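Local atomic coordinates of YcgJ protein (Bacillus subtilis, PDB entry 1XXL), a protein that is of unknown function but probably acts as a methyltransferase that uses S-adenosylmethionine as the methyl donor. Residues L176-D181 / I223-K228. Numbering follows the deposited sequence.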
# COMPACT_ATOMS: atom_id res chain seq x y z
N LEU A 176 11.49 -2.26 -5.54
CA LEU A 176 10.76 -3.49 -5.29
C LEU A 176 10.88 -4.38 -6.52
O LEU A 176 10.31 -4.07 -7.54
CB LEU A 176 9.29 -3.17 -5.00
CG LEU A 176 8.28 -4.31 -4.88
CD1 LEU A 176 8.63 -5.16 -3.67
CD2 LEU A 176 6.87 -3.72 -4.77
N PRO A 177 11.66 -5.47 -6.44
CA PRO A 177 11.91 -6.31 -7.61
C PRO A 177 10.72 -7.18 -7.96
O PRO A 177 10.10 -7.77 -7.07
CB PRO A 177 13.12 -7.17 -7.19
CG PRO A 177 12.99 -7.29 -5.72
CD PRO A 177 12.37 -5.98 -5.24
N ILE A 178 10.39 -7.23 -9.24
CA ILE A 178 9.27 -8.03 -9.72
C ILE A 178 9.79 -9.04 -10.74
O ILE A 178 10.41 -8.68 -11.73
CB ILE A 178 8.14 -7.15 -10.32
CG1 ILE A 178 7.34 -6.46 -9.20
CG2 ILE A 178 7.13 -8.02 -11.08
CD1 ILE A 178 7.78 -5.16 -8.94
N GLN A 179 9.56 -10.32 -10.43
CA GLN A 179 9.83 -11.41 -11.35
C GLN A 179 8.59 -11.55 -12.24
O GLN A 179 7.51 -11.87 -11.78
CB GLN A 179 10.13 -12.71 -10.59
CG GLN A 179 11.34 -12.64 -9.62
CD GLN A 179 12.65 -12.15 -10.25
OE1 GLN A 179 13.36 -11.28 -9.68
NE2 GLN A 179 12.96 -12.67 -11.42
N TYR A 180 8.79 -11.25 -13.52
CA TYR A 180 7.70 -11.08 -14.47
C TYR A 180 6.75 -12.29 -14.57
O TYR A 180 5.51 -12.12 -14.51
CB TYR A 180 8.29 -10.73 -15.85
CG TYR A 180 7.22 -10.67 -16.90
CD1 TYR A 180 6.97 -11.76 -17.74
CD2 TYR A 180 6.41 -9.54 -17.01
CE1 TYR A 180 5.95 -11.71 -18.68
CE2 TYR A 180 5.37 -9.49 -17.97
CZ TYR A 180 5.16 -10.57 -18.79
OH TYR A 180 4.16 -10.52 -19.71
N ASP A 181 7.30 -13.49 -14.68
CA ASP A 181 6.47 -14.69 -14.93
C ASP A 181 5.53 -14.89 -13.78
O ASP A 181 4.35 -15.18 -13.95
CB ASP A 181 7.32 -15.96 -15.08
CG ASP A 181 7.92 -16.14 -16.48
OD1 ASP A 181 7.44 -15.52 -17.49
OD2 ASP A 181 8.89 -16.94 -16.56
N ILE A 223 11.59 -10.34 -18.35
CA ILE A 223 12.14 -11.15 -17.28
C ILE A 223 11.86 -10.53 -15.92
O ILE A 223 11.37 -11.21 -15.02
CB ILE A 223 13.65 -11.35 -17.50
CG1 ILE A 223 13.86 -12.26 -18.71
CG2 ILE A 223 14.30 -11.97 -16.26
CD1 ILE A 223 15.26 -12.23 -19.26
N SER A 224 12.18 -9.25 -15.77
CA SER A 224 12.02 -8.58 -14.50
C SER A 224 11.93 -7.06 -14.66
O SER A 224 12.29 -6.51 -15.70
CB SER A 224 13.17 -8.95 -13.55
OG SER A 224 14.41 -8.54 -14.07
N PHE A 225 11.44 -6.41 -13.62
CA PHE A 225 11.48 -4.95 -13.52
C PHE A 225 11.38 -4.58 -12.05
O PHE A 225 11.15 -5.46 -11.23
CB PHE A 225 10.39 -4.28 -14.38
CG PHE A 225 8.97 -4.68 -14.01
CD1 PHE A 225 8.26 -3.96 -13.07
CD2 PHE A 225 8.35 -5.76 -14.64
CE1 PHE A 225 6.95 -4.31 -12.75
CE2 PHE A 225 7.05 -6.11 -14.34
CZ PHE A 225 6.35 -5.39 -13.37
N CYS A 226 11.57 -3.31 -11.73
CA CYS A 226 11.42 -2.85 -10.38
C CYS A 226 10.40 -1.74 -10.30
O CYS A 226 10.36 -0.87 -11.17
CB CYS A 226 12.73 -2.32 -9.81
SG CYS A 226 14.01 -3.59 -9.47
N LEU A 227 9.61 -1.78 -9.24
CA LEU A 227 8.74 -0.70 -8.87
C LEU A 227 9.47 0.14 -7.82
O LEU A 227 10.45 -0.31 -7.23
CB LEU A 227 7.43 -1.25 -8.32
CG LEU A 227 6.20 -1.45 -9.22
CD1 LEU A 227 6.41 -1.41 -10.71
CD2 LEU A 227 5.38 -2.64 -8.81
N LYS A 228 9.01 1.38 -7.62
CA LYS A 228 9.58 2.28 -6.60
C LYS A 228 8.73 2.24 -5.35
O LYS A 228 7.57 2.63 -5.38
CB LYS A 228 9.63 3.72 -7.12
CG LYS A 228 10.10 3.89 -8.55
CD LYS A 228 11.40 3.17 -8.83
CE LYS A 228 12.56 3.90 -8.29
NZ LYS A 228 13.81 3.39 -9.00
O HOH W 1 10.51 -13.75 -14.97
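F225 holds CG between its backbone N and carbonyl carbon (chi1 60°), and I178 carries CG2 anti to its own N; together these torsions lay the isoleucine branch over one face of the phenyl ring. The evidence for a CH-pi contact is that CG2 of I178 stands 4.0 Å from the centroid of the F225 ring, 29° off its normal. The longer branch of I178 leaves through CG1, beside the backbone N, and its CD1 meets CD2 of L227 at 3.5 Å, tighter than usual for two carbons. I178 thus bridges F225 and L227 on the face that L140 and V137 of helix 131-144 cover, while W183 meets the F225 ring edge-to-face. P177, Q179, S224 and C226 point to the other face, where SG of C226 lies 3.9 Å from CA of P177.

The backbones pair antiparallel: L176 with L227 and I178 with F225 are hydrogen-bonded pairs, each with two backbone bonds. The N of I178 reaches O of F225 at 2.8 Å, with a C=O...N angle of 173°. Where the strand gives way to helix 180-187, N of Y180 bonds O of I223 at 3.0 Å from above the carbonyl plane. A water that donates to this same oxygen at 2.7 Å accepts from N of D181, so I223 O receives two bonds. Along its other edge, strand 222-236 pairs with strand 215-216, and I223 and S224 both face T215, a classic beta bulge. The whole is an antiparallel extension of the sheet, projecting from the Rossmann-like methyltransferase core through the long strands 166-179 and 222-236.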